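Long-range contacts in glyoxalase family protein (Bacillus cereus, PDB 1ZSW), which binds a zinc ion and is probably a metalloenzyme of the glyoxalase (vicinal oxygen chelate) type, although its reaction is unknown: residues I34-K39 against E147-V152; P66-L71 against S85-P90; G93-G98 against R241-H246; N100-I105 against G182-T187. One frame throughout, in Å; residues are numbered along the deposited sequence. Where two conformers were deposited one is given.

Contact 1 of 4, residues I34-K39 against E147-V152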
loop_
_atom_site.group_PDB
_atom_site.type_symbol
_atom_site.label_atom_id
_atom_site.label_comp_id
_atom_site.label_asym_id
_atom_site.label_seq_id
_atom_site.Cartn_x
_atom_site.Cartn_y
_atom_site.Cartn_z
ATOM N N ILE A 34 -1.377 0.736 1.303
ATOM C CA ILE A 34 -1.226 1.865 0.383
ATOM C C ILE A 34 -2.610 2.455 0.206
ATOM O O ILE A 34 -3.573 1.689 0.171
ATOM C CB ILE A 34 -0.566 1.386 -0.961
ATOM C CG1 ILE A 34 -0.175 2.548 -1.887
ATOM C CG2 ILE A 34 -1.390 0.270 -1.646
ATOM C CD1 ILE A 34 0.955 2.131 -2.874
ATOM N N SER A 35 -2.686 3.777 0.188
ATOM C CA SER A 35 -3.981 4.489 0.209
ATOM C C SER A 35 -4.127 5.415 -0.980
ATOM O O SER A 35 -3.170 6.085 -1.314
ATOM C CB SER A 35 -4.148 5.287 1.510
ATOM O OG SER A 35 -4.220 4.302 2.572
ATOM N N MET A 36 -5.350 5.464 -1.523
ATOM C CA MET A 36 -5.676 6.090 -2.826
ATOM C C MET A 36 -6.954 6.889 -2.706
ATOM O O MET A 36 -7.675 6.826 -1.705
ATOM C CB MET A 36 -5.930 4.964 -3.849
ATOM C CG MET A 36 -4.690 4.300 -4.451
ATOM S SD MET A 36 -3.769 3.251 -3.324
ATOM C CE MET A 36 -4.878 1.854 -3.182
ATOM N N VAL A 37 -7.229 7.685 -3.737
ATOM C CA VAL A 37 -8.463 8.451 -3.835
ATOM C C VAL A 37 -9.311 7.894 -4.970
ATOM O O VAL A 37 -8.795 7.679 -6.075
ATOM C CB VAL A 37 -8.113 9.906 -4.115
ATOM C CG1 VAL A 37 -9.384 10.760 -4.415
ATOM C CG2 VAL A 37 -7.354 10.514 -2.917
ATOM N N THR A 38 -10.597 7.657 -4.670
ATOM C CA THR A 38 -11.620 7.245 -5.661
ATOM C C THR A 38 -12.728 8.286 -5.704
ATOM O O THR A 38 -13.020 8.941 -4.710
ATOM C CB THR A 38 -12.215 5.836 -5.378
ATOM O OG1 THR A 38 -13.081 5.448 -6.454
ATOM C CG2 THR A 38 -13.016 5.794 -4.093
ATOM N N LYS A 39 -13.348 8.431 -6.883
ATOM C CA LYS A 39 -14.486 9.335 -7.007
ATOM C C LYS A 39 -15.806 8.636 -6.673
ATOM O O LYS A 39 -16.814 9.308 -6.356
ATOM C CB LYS A 39 -14.546 9.840 -8.461
ATOM C CG LYS A 39 -15.433 11.051 -8.622
ATOM C CD LYS A 39 -15.409 11.544 -10.065
ATOM C CE LYS A 39 -16.442 12.657 -10.274
ATOM N NZ LYS A 39 -16.125 13.954 -9.601
ATOM N N GLU A 147 -10.192 4.595 -13.180
ATOM C CA GLU A 147 -9.815 5.936 -12.729
ATOM C C GLU A 147 -8.368 6.293 -13.078
ATOM O O GLU A 147 -7.861 7.367 -12.694
ATOM C CB GLU A 147 -10.001 5.986 -11.214
ATOM C CG GLU A 147 -11.457 5.664 -10.844
ATOM C CD GLU A 147 -11.852 6.165 -9.483
ATOM O OE1 GLU A 147 -12.543 7.208 -9.386
ATOM O OE2 GLU A 147 -11.482 5.476 -8.523
ATOM N N GLY A 148 -7.688 5.372 -13.753
ATOM C CA GLY A 148 -6.326 5.618 -14.184
ATOM C C GLY A 148 -5.273 5.186 -13.179
ATOM O O GLY A 148 -4.105 5.504 -13.345
ATOM N N LEU A 149 -5.693 4.492 -12.122
ATOM C CA LEU A 149 -4.702 3.910 -11.211
ATOM C C LEU A 149 -3.967 2.780 -11.897
ATOM O O LEU A 149 -4.597 1.860 -12.441
ATOM C CB LEU A 149 -5.386 3.425 -9.905
ATOM C CG LEU A 149 -4.402 2.761 -8.910
ATOM C CD1 LEU A 149 -3.433 3.768 -8.349
ATOM C CD2 LEU A 149 -5.238 2.190 -7.719
ATOM N N ARG A 150 -2.631 2.816 -11.822
ATOM C CA ARG A 150 -1.802 1.820 -12.465
ATOM C C ARG A 150 -1.383 0.763 -11.482
ATOM O O ARG A 150 -0.855 1.099 -10.394
ATOM C CB ARG A 150 -0.567 2.477 -13.127
ATOM C CG ARG A 150 -0.972 3.422 -14.289
ATOM C CD ARG A 150 0.190 4.356 -14.636
ATOM N NE ARG A 150 0.208 5.527 -13.745
ATOM C CZ ARG A 150 1.129 6.489 -13.809
ATOM N NH1 ARG A 150 2.113 6.420 -14.707
ATOM N NH2 ARG A 150 1.062 7.521 -12.986
ATOM N N LEU A 151 -1.658 -0.500 -11.852
ATOM C CA LEU A 151 -1.260 -1.678 -11.093
ATOM C C LEU A 151 -0.513 -2.710 -11.926
ATOM O O LEU A 151 -0.509 -2.631 -13.159
ATOM C CB LEU A 151 -2.507 -2.345 -10.431
ATOM C CG LEU A 151 -3.380 -1.415 -9.585
ATOM C CD1 LEU A 151 -4.599 -0.963 -10.363
ATOM C CD2 LEU A 151 -3.833 -2.137 -8.282
ATOM N N VAL A 152 0.192 -3.608 -11.277
ATOM C CA VAL A 152 0.899 -4.651 -12.014
ATOM C C VAL A 152 0.887 -5.947 -11.219
ATOM O O VAL A 152 1.239 -5.965 -10.027
ATOM C CB VAL A 152 2.339 -4.203 -12.419
ATOM C CG1 VAL A 152 3.227 -3.913 -11.196
ATOM C CG2 VAL A 152 3.032 -5.298 -13.281
#
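Thr38 turns its hydroxyl to the side remote from its own backbone N (chi1 -174°), while Glu147 starts its side chain beside the backbone N (chi1 -58°) and then runs extended; between them these torsions bring hydroxyl and carboxylate together. Thr38 OG1 donates to Glu147 OE2 over 2.6 Å, coming in on the syn side but 27° out of the carboxylate plane. The second oxygen takes the next polar group along the chain: Lys39 N gives a bond of 2.9 Å to Glu147 OE1, on its syn lone pair. Bonds at both oxygens restrict the rotation of the carboxylate. Glutamate suits the place because it has the length to reach from its loop to the end of strand 31-38. Glu147 OE1 also forms a salt bridge with Arg241, which would help to keep the acid ionised. The contact spans two sheets of this glyoxalase-type fold: strand 31-38 lies in the mixed sheet that also carries strand 244-251 of the zinc site, and strand 150-155 lies in the other. Deeper in, the bond network gives way to an apolar meeting, in which Met36 and Leu149 cross at about a right angle and Met36 CG rests 3.9 Å from Leu149 CD2. Methionine, bent at its second and third torsions, packs compactly here; both it and Leu149 also touch Ile105 and Ile244. Lys39 leaves only CB near the carboxylate, 3.4 Å from Glu147 OE1; its chain leads off, and NZ binds the carbonyl oxygens of Val92 and Pro90.

Contact 2 of 4, residues P66-L71 against S85-P90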
loop_
_atom_site.group_PDB
_atom_site.type_symbol
_atom_site.label_atom_id
_atom_site.label_comp_id
_atom_site.label_asym_id
_atom_site.label_seq_id
_atom_site.Cartn_x
_atom_site.Cartn_y
_atom_site.Cartn_z
ATOM N N PRO A 66 -15.076 12.529 8.938
ATOM C CA PRO A 66 -16.160 11.546 8.989
ATOM C C PRO A 66 -17.233 11.621 7.887
ATOM O O PRO A 66 -18.121 10.768 7.857
ATOM C CB PRO A 66 -16.783 11.794 10.368
ATOM C CG PRO A 66 -15.651 12.363 11.176
ATOM C CD PRO A 66 -14.941 13.253 10.217
ATOM N N SER A 67 -17.152 12.607 6.987
ATOM C CA SER A 67 -18.121 12.707 5.883
ATOM C C SER A 67 -17.703 11.877 4.651
ATOM O O SER A 67 -18.485 11.703 3.694
ATOM C CB SER A 67 -18.320 14.166 5.475
ATOM O OG SER A 67 -17.193 14.670 4.784
ATOM N N MET A 68 -16.481 11.345 4.700
ATOM C CA MET A 68 -15.874 10.688 3.564
ATOM C C MET A 68 -15.718 9.199 3.836
ATOM O O MET A 68 -15.132 8.853 4.842
ATOM C CB MET A 68 -14.488 11.324 3.403
ATOM C CG MET A 68 -13.639 10.790 2.337
ATOM S SD MET A 68 -12.087 11.703 2.322
ATOM C CE MET A 68 -12.586 13.439 2.274
ATOM N N TYR A 69 -16.200 8.326 2.930
ATOM C CA TYR A 69 -15.935 6.885 3.058
ATOM C C TYR A 69 -14.445 6.608 2.967
ATOM O O TYR A 69 -13.712 7.270 2.217
ATOM C CB TYR A 69 -16.612 6.079 1.954
ATOM C CG TYR A 69 -18.041 5.566 2.200
ATOM C CD1 TYR A 69 -19.076 5.914 1.343
ATOM C CD2 TYR A 69 -18.321 4.708 3.260
ATOM C CE1 TYR A 69 -20.371 5.425 1.540
ATOM C CE2 TYR A 69 -19.616 4.215 3.471
ATOM C CZ TYR A 69 -20.622 4.565 2.600
ATOM O OH TYR A 69 -21.901 4.078 2.813
ATOM N N HIS A 70 -14.018 5.614 3.733
ATOM C CA HIS A 70 -12.694 5.045 3.657
ATOM C C HIS A 70 -12.894 3.522 3.584
ATOM O O HIS A 70 -13.382 2.891 4.517
ATOM C CB HIS A 70 -11.821 5.478 4.858
ATOM C CG HIS A 70 -10.371 5.158 4.711
ATOM N ND1 HIS A 70 -9.479 5.236 5.765
ATOM C CD2 HIS A 70 -9.655 4.726 3.640
ATOM C CE1 HIS A 70 -8.271 4.903 5.338
ATOM N NE2 HIS A 70 -8.354 4.577 4.059
ATOM N N LEU A 71 -12.557 2.920 2.439
ATOM C CA LEU A 71 -12.771 1.500 2.221
ATOM C C LEU A 71 -11.443 0.740 2.127
ATOM O O LEU A 71 -10.502 1.206 1.450
ATOM C CB LEU A 71 -13.555 1.294 0.904
ATOM C CG LEU A 71 -14.779 2.178 0.640
ATOM C CD1 LEU A 71 -15.367 1.716 -0.654
ATOM C CD2 LEU A 71 -15.813 2.034 1.766
ATOM N N SER A 85 -6.348 0.778 0.397
ATOM C CA SER A 85 -7.499 1.533 0.907
ATOM C C SER A 85 -7.773 2.743 0.016
ATOM O O SER A 85 -6.864 3.231 -0.687
ATOM C CB SER A 85 -7.254 1.927 2.349
ATOM O OG SER A 85 -6.611 3.182 2.420
ATOM N N PHE A 86 -9.034 3.183 0.008
ATOM C CA PHE A 86 -9.488 4.261 -0.857
ATOM C C PHE A 86 -10.375 5.205 -0.081
ATOM O O PHE A 86 -11.260 4.741 0.634
ATOM C CB PHE A 86 -10.320 3.659 -2.006
ATOM C CG PHE A 86 -9.516 2.840 -2.964
ATOM C CD1 PHE A 86 -9.041 3.450 -4.128
ATOM C CD2 PHE A 86 -9.233 1.485 -2.720
ATOM C CE1 PHE A 86 -8.271 2.743 -5.007
ATOM C CE2 PHE A 86 -8.442 0.730 -3.672
ATOM C CZ PHE A 86 -7.996 1.390 -4.801
ATOM N N PHE A 87 -10.131 6.504 -0.237
ATOM C CA PHE A 87 -11.016 7.566 0.297
ATOM C C PHE A 87 -11.911 7.925 -0.859
ATOM O O PHE A 87 -11.415 8.216 -1.949
ATOM C CB PHE A 87 -10.167 8.783 0.689
ATOM C CG PHE A 87 -9.233 8.493 1.823
ATOM C CD1 PHE A 87 -7.876 8.227 1.579
ATOM C CD2 PHE A 87 -9.715 8.453 3.130
ATOM C CE1 PHE A 87 -7.008 7.944 2.640
ATOM C CE2 PHE A 87 -8.851 8.164 4.193
ATOM C CZ PHE A 87 -7.507 7.918 3.935
ATOM N N GLU A 88 -13.223 7.919 -0.630
ATOM C CA GLU A 88 -14.147 8.313 -1.686
ATOM C C GLU A 88 -14.374 9.803 -1.592
ATOM O O GLU A 88 -14.847 10.292 -0.569
ATOM C CB GLU A 88 -15.509 7.596 -1.594
ATOM C CG GLU A 88 -16.426 8.054 -2.761
ATOM C CD GLU A 88 -17.926 7.761 -2.550
ATOM O OE1 GLU A 88 -18.596 7.291 -3.496
ATOM O OE2 GLU A 88 -18.422 7.998 -1.445
ATOM N N ILE A 89 -14.090 10.520 -2.676
ATOM C CA ILE A 89 -14.255 11.978 -2.695
ATOM C C ILE A 89 -15.075 12.264 -3.949
ATOM O O ILE A 89 -14.524 12.435 -5.011
ATOM C CB ILE A 89 -12.885 12.691 -2.728
ATOM C CG1 ILE A 89 -12.034 12.188 -1.529
ATOM C CG2 ILE A 89 -13.057 14.239 -2.754
ATOM C CD1 ILE A 89 -10.734 12.897 -1.300
ATOM N N PRO A 90 -16.417 12.237 -3.826
ATOM C CA PRO A 90 -17.319 12.323 -4.985
ATOM C C PRO A 90 -17.104 13.462 -5.990
ATOM O O PRO A 90 -17.385 13.258 -7.177
ATOM C CB PRO A 90 -18.712 12.399 -4.315
ATOM C CG PRO A 90 -18.518 11.558 -3.085
ATOM C CD PRO A 90 -17.174 12.038 -2.578
HETATM O O HOH W 1 -17.411 9.416 0.463
#
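His70 and Phe87, partners in a non-hydrogen-bonded pair of antiparallel strands, stack face to face, ring centroids 3.9 Å apart and planes at 20°. Phe87 CE2 sits over the middle of the imidazole, a place that suits a flat hydrocarbon ring. The edge of the same imidazole is polar: His70 NE2 and Ser85 OG share a hydrogen bond of 2.8 Å in the ring plane, which fixes the turn of the ring. Ser85 OG is also bonded to Ser35 OG. Backbone bonds join Leu71 and Phe86 in both directions, and Glu88 N reaches Tyr69 O at 3.0 Å. Beyond them a water accepts from Tyr69 N and donates to Glu88 O and Glu88 OE2, while Glu88 OE1 accepts from Ala41 N. Apolar contacts come from Met68, whose CG points away from the backbone N (chi1 178°), carrying the side chain over to Phe87 and Ile89. Its SD lies 3.9 Å from both Phe87 CB and Ile89 CG1, and it approaches the Phe87 ring obliquely, a Met-aromatic contact. Leucine and phenylalanine suit the buried opposite face, where Leu71 and Phe86 both pack on Asn44 of helix 41-51. The whole is a beta hairpin, strands 69-74 and 83-88, in the sheet that carries the zinc site.

Contact 3 of 4, residues G93-G98 against R241-H246. With ZN (zinc ion), chain B.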
loop_
_atom_site.group_PDB
_atom_site.type_symbol
_atom_site.label_atom_id
_atom_site.label_comp_id
_atom_site.label_asym_id
_atom_site.label_seq_id
_atom_site.Cartn_x
_atom_site.Cartn_y
_atom_site.Cartn_z
ATOM N N GLY A 93 -11.600 15.693 -9.139
ATOM C CA GLY A 93 -11.288 15.699 -10.571
ATOM C C GLY A 93 -10.356 14.573 -11.009
ATOM O O GLY A 93 -10.066 13.623 -10.237
ATOM N N ARG A 94 -9.907 14.635 -12.257
ATOM C CA ARG A 94 -9.024 13.618 -12.783
ATOM C C ARG A 94 -7.633 13.857 -12.211
ATOM O O ARG A 94 -7.322 14.948 -11.719
ATOM C CB ARG A 94 -8.953 13.686 -14.310
ATOM C CG ARG A 94 -8.478 15.065 -14.817
ATOM C CD ARG A 94 -8.094 15.017 -16.311
ATOM N NE ARG A 94 -7.131 13.954 -16.579
ATOM C CZ ARG A 94 -6.029 14.081 -17.307
ATOM N NH1 ARG A 94 -5.744 15.224 -17.913
ATOM N NH2 ARG A 94 -5.228 13.036 -17.457
ATOM N N THR A 95 -6.815 12.809 -12.245
ATOM C CA THR A 95 -5.376 12.933 -12.019
ATOM C C THR A 95 -4.701 13.365 -13.313
ATOM O O THR A 95 -4.941 12.779 -14.386
ATOM C CB THR A 95 -4.779 11.580 -11.576
ATOM O OG1 THR A 95 -5.219 11.308 -10.247
ATOM C CG2 THR A 95 -3.290 11.622 -11.565
ATOM N N TYR A 96 -3.853 14.377 -13.198
ATOM C CA TYR A 96 -2.919 14.706 -14.272
ATOM C C TYR A 96 -1.592 14.050 -13.920
ATOM O O TYR A 96 -0.950 14.459 -12.951
ATOM C CB TYR A 96 -2.761 16.227 -14.378
ATOM C CG TYR A 96 -4.031 16.952 -14.776
ATOM C CD1 TYR A 96 -4.988 17.307 -13.828
ATOM C CD2 TYR A 96 -4.263 17.291 -16.110
ATOM C CE1 TYR A 96 -6.162 17.963 -14.198
ATOM C CE2 TYR A 96 -5.430 17.940 -16.485
ATOM C CZ TYR A 96 -6.368 18.275 -15.524
ATOM O OH TYR A 96 -7.519 18.932 -15.913
ATOM N N ARG A 97 -1.194 13.039 -14.697
ATOM C CA ARG A 97 0.056 12.316 -14.446
ATOM C C ARG A 97 1.283 13.213 -14.476
ATOM O O ARG A 97 1.306 14.260 -15.136
ATOM C CB ARG A 97 0.239 11.095 -15.342
ATOM C CG ARG A 97 -0.870 10.050 -15.145
ATOM C CD ARG A 97 -0.693 8.864 -16.058
ATOM N NE ARG A 97 -1.695 7.860 -15.687
ATOM C CZ ARG A 97 -1.987 6.772 -16.380
ATOM N NH1 ARG A 97 -1.352 6.505 -17.528
ATOM N NH2 ARG A 97 -2.916 5.933 -15.903
ATOM N N GLY A 98 2.292 12.818 -13.718
ATOM C CA GLY A 98 3.562 13.527 -13.738
ATOM C C GLY A 98 4.505 12.927 -12.721
ATOM O O GLY A 98 4.367 11.747 -12.375
ATOM N N ARG A 241 -8.778 11.654 -8.798
ATOM C CA ARG A 241 -9.237 10.280 -8.719
ATOM C C ARG A 241 -8.160 9.376 -9.281
ATOM O O ARG A 241 -7.452 9.746 -10.256
ATOM C CB ARG A 241 -10.589 10.119 -9.453
ATOM C CG ARG A 241 -10.444 10.166 -10.959
ATOM C CD ARG A 241 -11.792 10.226 -11.694
ATOM N NE ARG A 241 -12.654 9.102 -11.353
ATOM C CZ ARG A 241 -13.779 8.772 -11.989
ATOM N NH1 ARG A 241 -14.499 7.730 -11.572
ATOM N NH2 ARG A 241 -14.173 9.468 -13.047
ATOM N N GLY A 242 -7.945 8.228 -8.643
ATOM C CA GLY A 242 -6.950 7.303 -9.188
ATOM C C GLY A 242 -5.538 7.646 -8.716
ATOM O O GLY A 242 -4.601 6.951 -9.107
ATOM N N SER A 243 -5.407 8.645 -7.851
ATOM C CA SER A 243 -4.100 8.989 -7.319
ATOM C C SER A 243 -3.805 8.153 -6.087
ATOM O O SER A 243 -4.715 7.672 -5.409
ATOM C CB SER A 243 -4.003 10.483 -6.949
ATOM O OG SER A 243 -4.933 10.852 -5.928
ATOM N N ILE A 244 -2.507 7.975 -5.835
ATOM C CA ILE A 244 -2.017 7.315 -4.640
ATOM C C ILE A 244 -1.567 8.387 -3.647
ATOM O O ILE A 244 -0.685 9.201 -3.946
ATOM C CB ILE A 244 -0.869 6.325 -4.968
ATOM C CG1 ILE A 244 -1.330 5.245 -5.952
ATOM C CG2 ILE A 244 -0.379 5.690 -3.665
ATOM C CD1 ILE A 244 -0.195 4.530 -6.731
ATOM N N HIS A 245 -2.165 8.367 -2.447
ATOM C CA HIS A 245 -1.985 9.411 -1.479
ATOM C C HIS A 245 -0.732 9.172 -0.603
ATOM O O HIS A 245 0.041 10.078 -0.383
ATOM C CB HIS A 245 -3.249 9.548 -0.632
ATOM C CG HIS A 245 -3.154 10.614 0.401
ATOM N ND1 HIS A 245 -2.816 10.337 1.707
ATOM C CD2 HIS A 245 -3.328 11.954 0.328
ATOM C CE1 HIS A 245 -2.800 11.463 2.403
ATOM N NE2 HIS A 245 -3.098 12.460 1.588
ATOM N N HIS A 246 -0.526 7.929 -0.191
ATOM C CA HIS A 246 0.671 7.577 0.618
ATOM C C HIS A 246 0.931 6.085 0.601
ATOM O O HIS A 246 0.043 5.280 0.343
ATOM C CB HIS A 246 0.556 8.076 2.107
ATOM C CG HIS A 246 -0.556 7.452 2.887
ATOM N ND1 HIS A 246 -1.828 7.991 2.928
ATOM C CD2 HIS A 246 -0.564 6.398 3.735
ATOM C CE1 HIS A 246 -2.591 7.236 3.709
ATOM N NE2 HIS A 246 -1.853 6.252 4.195
HETATM ZN ZN ZN B . -2.391 5.110 5.861
HETATM O O HOH W 2 -7.759 10.288 -13.308
#
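Arg241 packs the start of its side chain against the carbonyl oxygen of Gly93. Its CB lies 3.6 Å from Gly93 O, and CG, held between the backbone N and the carbonyl carbon (chi1 73°), is equally near that oxygen and also reaches Arg94 CA at 4.2 Å. CD passes a little farther off, the chain bends, and NE at the guanidinium end pairs with Glu147; arginine thus offers methylenes to a backbone and a charge to the acid beyond. The same Gly93 O accepts from Arg241 N at 2.8 Å. Thr95 answers from segment 93-98: its OG1 donates to Arg241 O over 2.7 Å, from above the carbonyl plane, while Gly240 N bonds to that hydroxyl. A water bridges Thr95 N to Arg241 O. The contact fastens a surface loop, leading from strand 83-88 to strand 101-109, to the approach of strand 244-251, which forms a classic beta bulge where His245 and His246 both face Ser35. Gly242 has a positive phi (85°), a backbone shape that suits glycine. Farther along, His246 ND1 donates to His245 ND1 across 2.8 Å, almost in the plane of both rings. This second-shell bond helps to orient the imidazole whose NE2 binds zinc at 2.1 Å, with His33 and Glu294 as the other protein ligands.

Contact 4 of 4, residues N100-I105 against G182-T187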
loop_
_atom_site.group_PDB
_atom_site.type_symbol
_atom_site.label_atom_id
_atom_site.label_comp_id
_atom_site.label_asym_id
_atom_site.label_seq_id
_atom_site.Cartn_x
_atom_site.Cartn_y
_atom_site.Cartn_z
ATOM N N ASN A 100 7.149 13.257 -9.051
ATOM C CA ASN A 100 6.971 13.399 -7.598
ATOM C C ASN A 100 5.655 12.832 -7.088
ATOM O O ASN A 100 4.848 13.501 -6.435
ATOM C CB ASN A 100 7.209 14.854 -7.157
ATOM C CG ASN A 100 8.667 15.251 -7.302
ATOM O OD1 ASN A 100 9.548 14.416 -7.508
ATOM N ND2 ASN A 100 8.929 16.535 -7.156
ATOM N N ALA A 101 5.478 11.569 -7.401
ATOM C CA ALA A 101 4.237 10.860 -7.028
ATOM C C ALA A 101 4.515 9.368 -6.906
ATOM O O ALA A 101 5.468 8.832 -7.484
ATOM C CB ALA A 101 3.193 11.060 -8.096
ATOM N N ILE A 102 3.747 8.698 -6.051
ATOM C CA ILE A 102 3.709 7.215 -6.042
ATOM C C ILE A 102 2.869 6.842 -7.249
ATOM O O ILE A 102 1.743 7.331 -7.407
ATOM C CB ILE A 102 3.063 6.719 -4.711
ATOM C CG1 ILE A 102 3.795 7.358 -3.534
ATOM C CG2 ILE A 102 3.077 5.170 -4.682
ATOM C CD1 ILE A 102 2.955 7.234 -2.233
ATOM N N THR A 103 3.399 5.975 -8.122
ATOM C CA THR A 103 2.786 5.815 -9.447
ATOM C C THR A 103 2.315 4.407 -9.843
ATOM O O THR A 103 1.623 4.286 -10.837
ATOM C CB THR A 103 3.719 6.377 -10.584
ATOM O OG1 THR A 103 5.015 5.804 -10.419
ATOM C CG2 THR A 103 3.759 7.921 -10.516
ATOM N N ARG A 104 2.682 3.351 -9.113
ATOM C CA ARG A 104 2.236 1.987 -9.507
ATOM C C ARG A 104 2.205 1.077 -8.306
ATOM O O ARG A 104 3.140 1.113 -7.469
ATOM C CB ARG A 104 3.169 1.399 -10.581
ATOM C CG ARG A 104 2.540 0.261 -11.369
ATOM C CD ARG A 104 3.508 -0.441 -12.320
ATOM N NE ARG A 104 4.384 0.452 -13.104
ATOM C CZ ARG A 104 4.122 0.874 -14.343
ATOM N NH1 ARG A 104 2.994 0.530 -14.957
ATOM N NH2 ARG A 104 4.995 1.668 -14.960
ATOM N N ILE A 105 1.151 0.249 -8.226
ATOM C CA ILE A 105 1.024 -0.736 -7.168
ATOM C C ILE A 105 1.264 -2.131 -7.720
ATOM O O ILE A 105 0.496 -2.596 -8.551
ATOM C CB ILE A 105 -0.384 -0.725 -6.566
ATOM C CG1 ILE A 105 -0.791 0.692 -6.192
ATOM C CG2 ILE A 105 -0.430 -1.653 -5.327
ATOM C CD1 ILE A 105 -2.284 0.761 -5.748
ATOM N N GLY A 182 3.553 -6.276 -3.709
ATOM C CA GLY A 182 4.974 -6.458 -4.071
ATOM C C GLY A 182 5.617 -5.101 -4.349
ATOM O O GLY A 182 5.509 -4.189 -3.528
ATOM N N SER A 183 6.293 -4.942 -5.483
ATOM C CA SER A 183 6.958 -3.685 -5.803
ATOM C C SER A 183 5.991 -2.519 -5.759
ATOM O O SER A 183 4.897 -2.623 -6.330
ATOM C CB SER A 183 7.472 -3.741 -7.251
ATOM O OG SER A 183 8.092 -4.979 -7.509
ATOM N N VAL A 184 6.411 -1.402 -5.164
ATOM C CA VAL A 184 5.637 -0.135 -5.271
ATOM C C VAL A 184 6.547 0.854 -5.978
ATOM O O VAL A 184 7.695 0.934 -5.648
ATOM C CB VAL A 184 5.223 0.401 -3.874
ATOM C CG1 VAL A 184 4.576 1.771 -4.006
ATOM C CG2 VAL A 184 4.176 -0.568 -3.218
ATOM N N GLU A 185 5.996 1.546 -6.969
ATOM C CA GLU A 185 6.798 2.454 -7.829
ATOM C C GLU A 185 6.642 3.899 -7.360
ATOM O O GLU A 185 5.488 4.402 -7.199
ATOM C CB GLU A 185 6.264 2.342 -9.241
ATOM C CG GLU A 185 7.088 3.077 -10.281
ATOM C CD GLU A 185 6.422 2.949 -11.621
ATOM O OE1 GLU A 185 6.618 1.870 -12.276
ATOM O OE2 GLU A 185 5.662 3.877 -12.011
ATOM N N LEU A 186 7.789 4.554 -7.190
ATOM C CA LEU A 186 7.867 5.999 -6.834
ATOM C C LEU A 186 8.521 6.701 -8.036
ATOM O O LEU A 186 9.572 6.237 -8.488
ATOM C CB LEU A 186 8.746 6.207 -5.586
ATOM C CG LEU A 186 8.366 5.388 -4.345
ATOM C CD1 LEU A 186 9.217 5.723 -3.145
ATOM C CD2 LEU A 186 6.879 5.589 -3.994
ATOM N N THR A 187 7.917 7.780 -8.502
ATOM C CA THR A 187 8.496 8.562 -9.636
ATOM C C THR A 187 8.927 9.898 -9.016
ATOM O O THR A 187 8.130 10.566 -8.355
ATOM C CB THR A 187 7.449 8.744 -10.744
ATOM O OG1 THR A 187 7.065 7.449 -11.262
ATOM C CG2 THR A 187 8.041 9.546 -11.934
#
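Glu185, buried in the tight part, is gripped by Thr103 and Arg104 of the neighbouring strand. Thr103 OG1 donates to Glu185 OE2 over 2.6 Å, on the anti lone pair, and is hydrogen-bonded to Thr187 OG1 at 2.8 Å. Threonine suits this place: its chi1 of 51° tucks OG1 between backbone N and carbonyl carbon, close to both partners, while CG2 packs on Thr187. In the conformer described, Arg104 NE forms a salt bridge of 2.8 Å with Glu185 OE1, which lies at the guanidinium edge; NE comes from above the carboxylate plane, 44° out of it, and the two planes stand 80° apart. Tyr135 OH binds OE1 too. A classic beta bulge lies here, Thr103 and Arg104 both facing Glu185, in an antiparallel pairing of strands 101-109 and 180-188 that joins the two glyoxalase-family halves of the chain. Thr103 N to Glu185 O (2.8 Å) and Glu185 N to Arg104 O (2.9 Å) bracket the bulge. On the opposite face Ile102 CG1 touches Leu186 CD2 at 3.6 Å and Ile102 CG2 meets Val184 CG1 at 3.8 Å, branched chains that pack well there. Arg104 is partly exposed, as is Asn100, where packing is looser: a G1 bulge sets Asn100 and Ala101 against Thr187, and Asn100 OD1 finds its partner in Arg189 N.

How the contacts relate
From the N terminus, strand 31-38 opens contact 1, which closes only at 147-152. Contact 2 opens and shuts inside that span as a short hairpin next to strand 31-38. The chain then starts contact 3 at 93-98 and contact 4 at 100-105, so both cross contact 1, whose second half arrives before theirs. Contact 4 closes at 182-187, within the longer loop that contact 3 completes at 241-246. Strands 31-38, 83-88 and 244-251 draw contacts 1, 2 and 3 into the zinc-bearing sheet, while contacts 1 and 4 share the other sheet through strands 101-109 and 150-155. Ile244, packing on Ile102 and Ile105, brings contacts 3 and 4 together between the sheets.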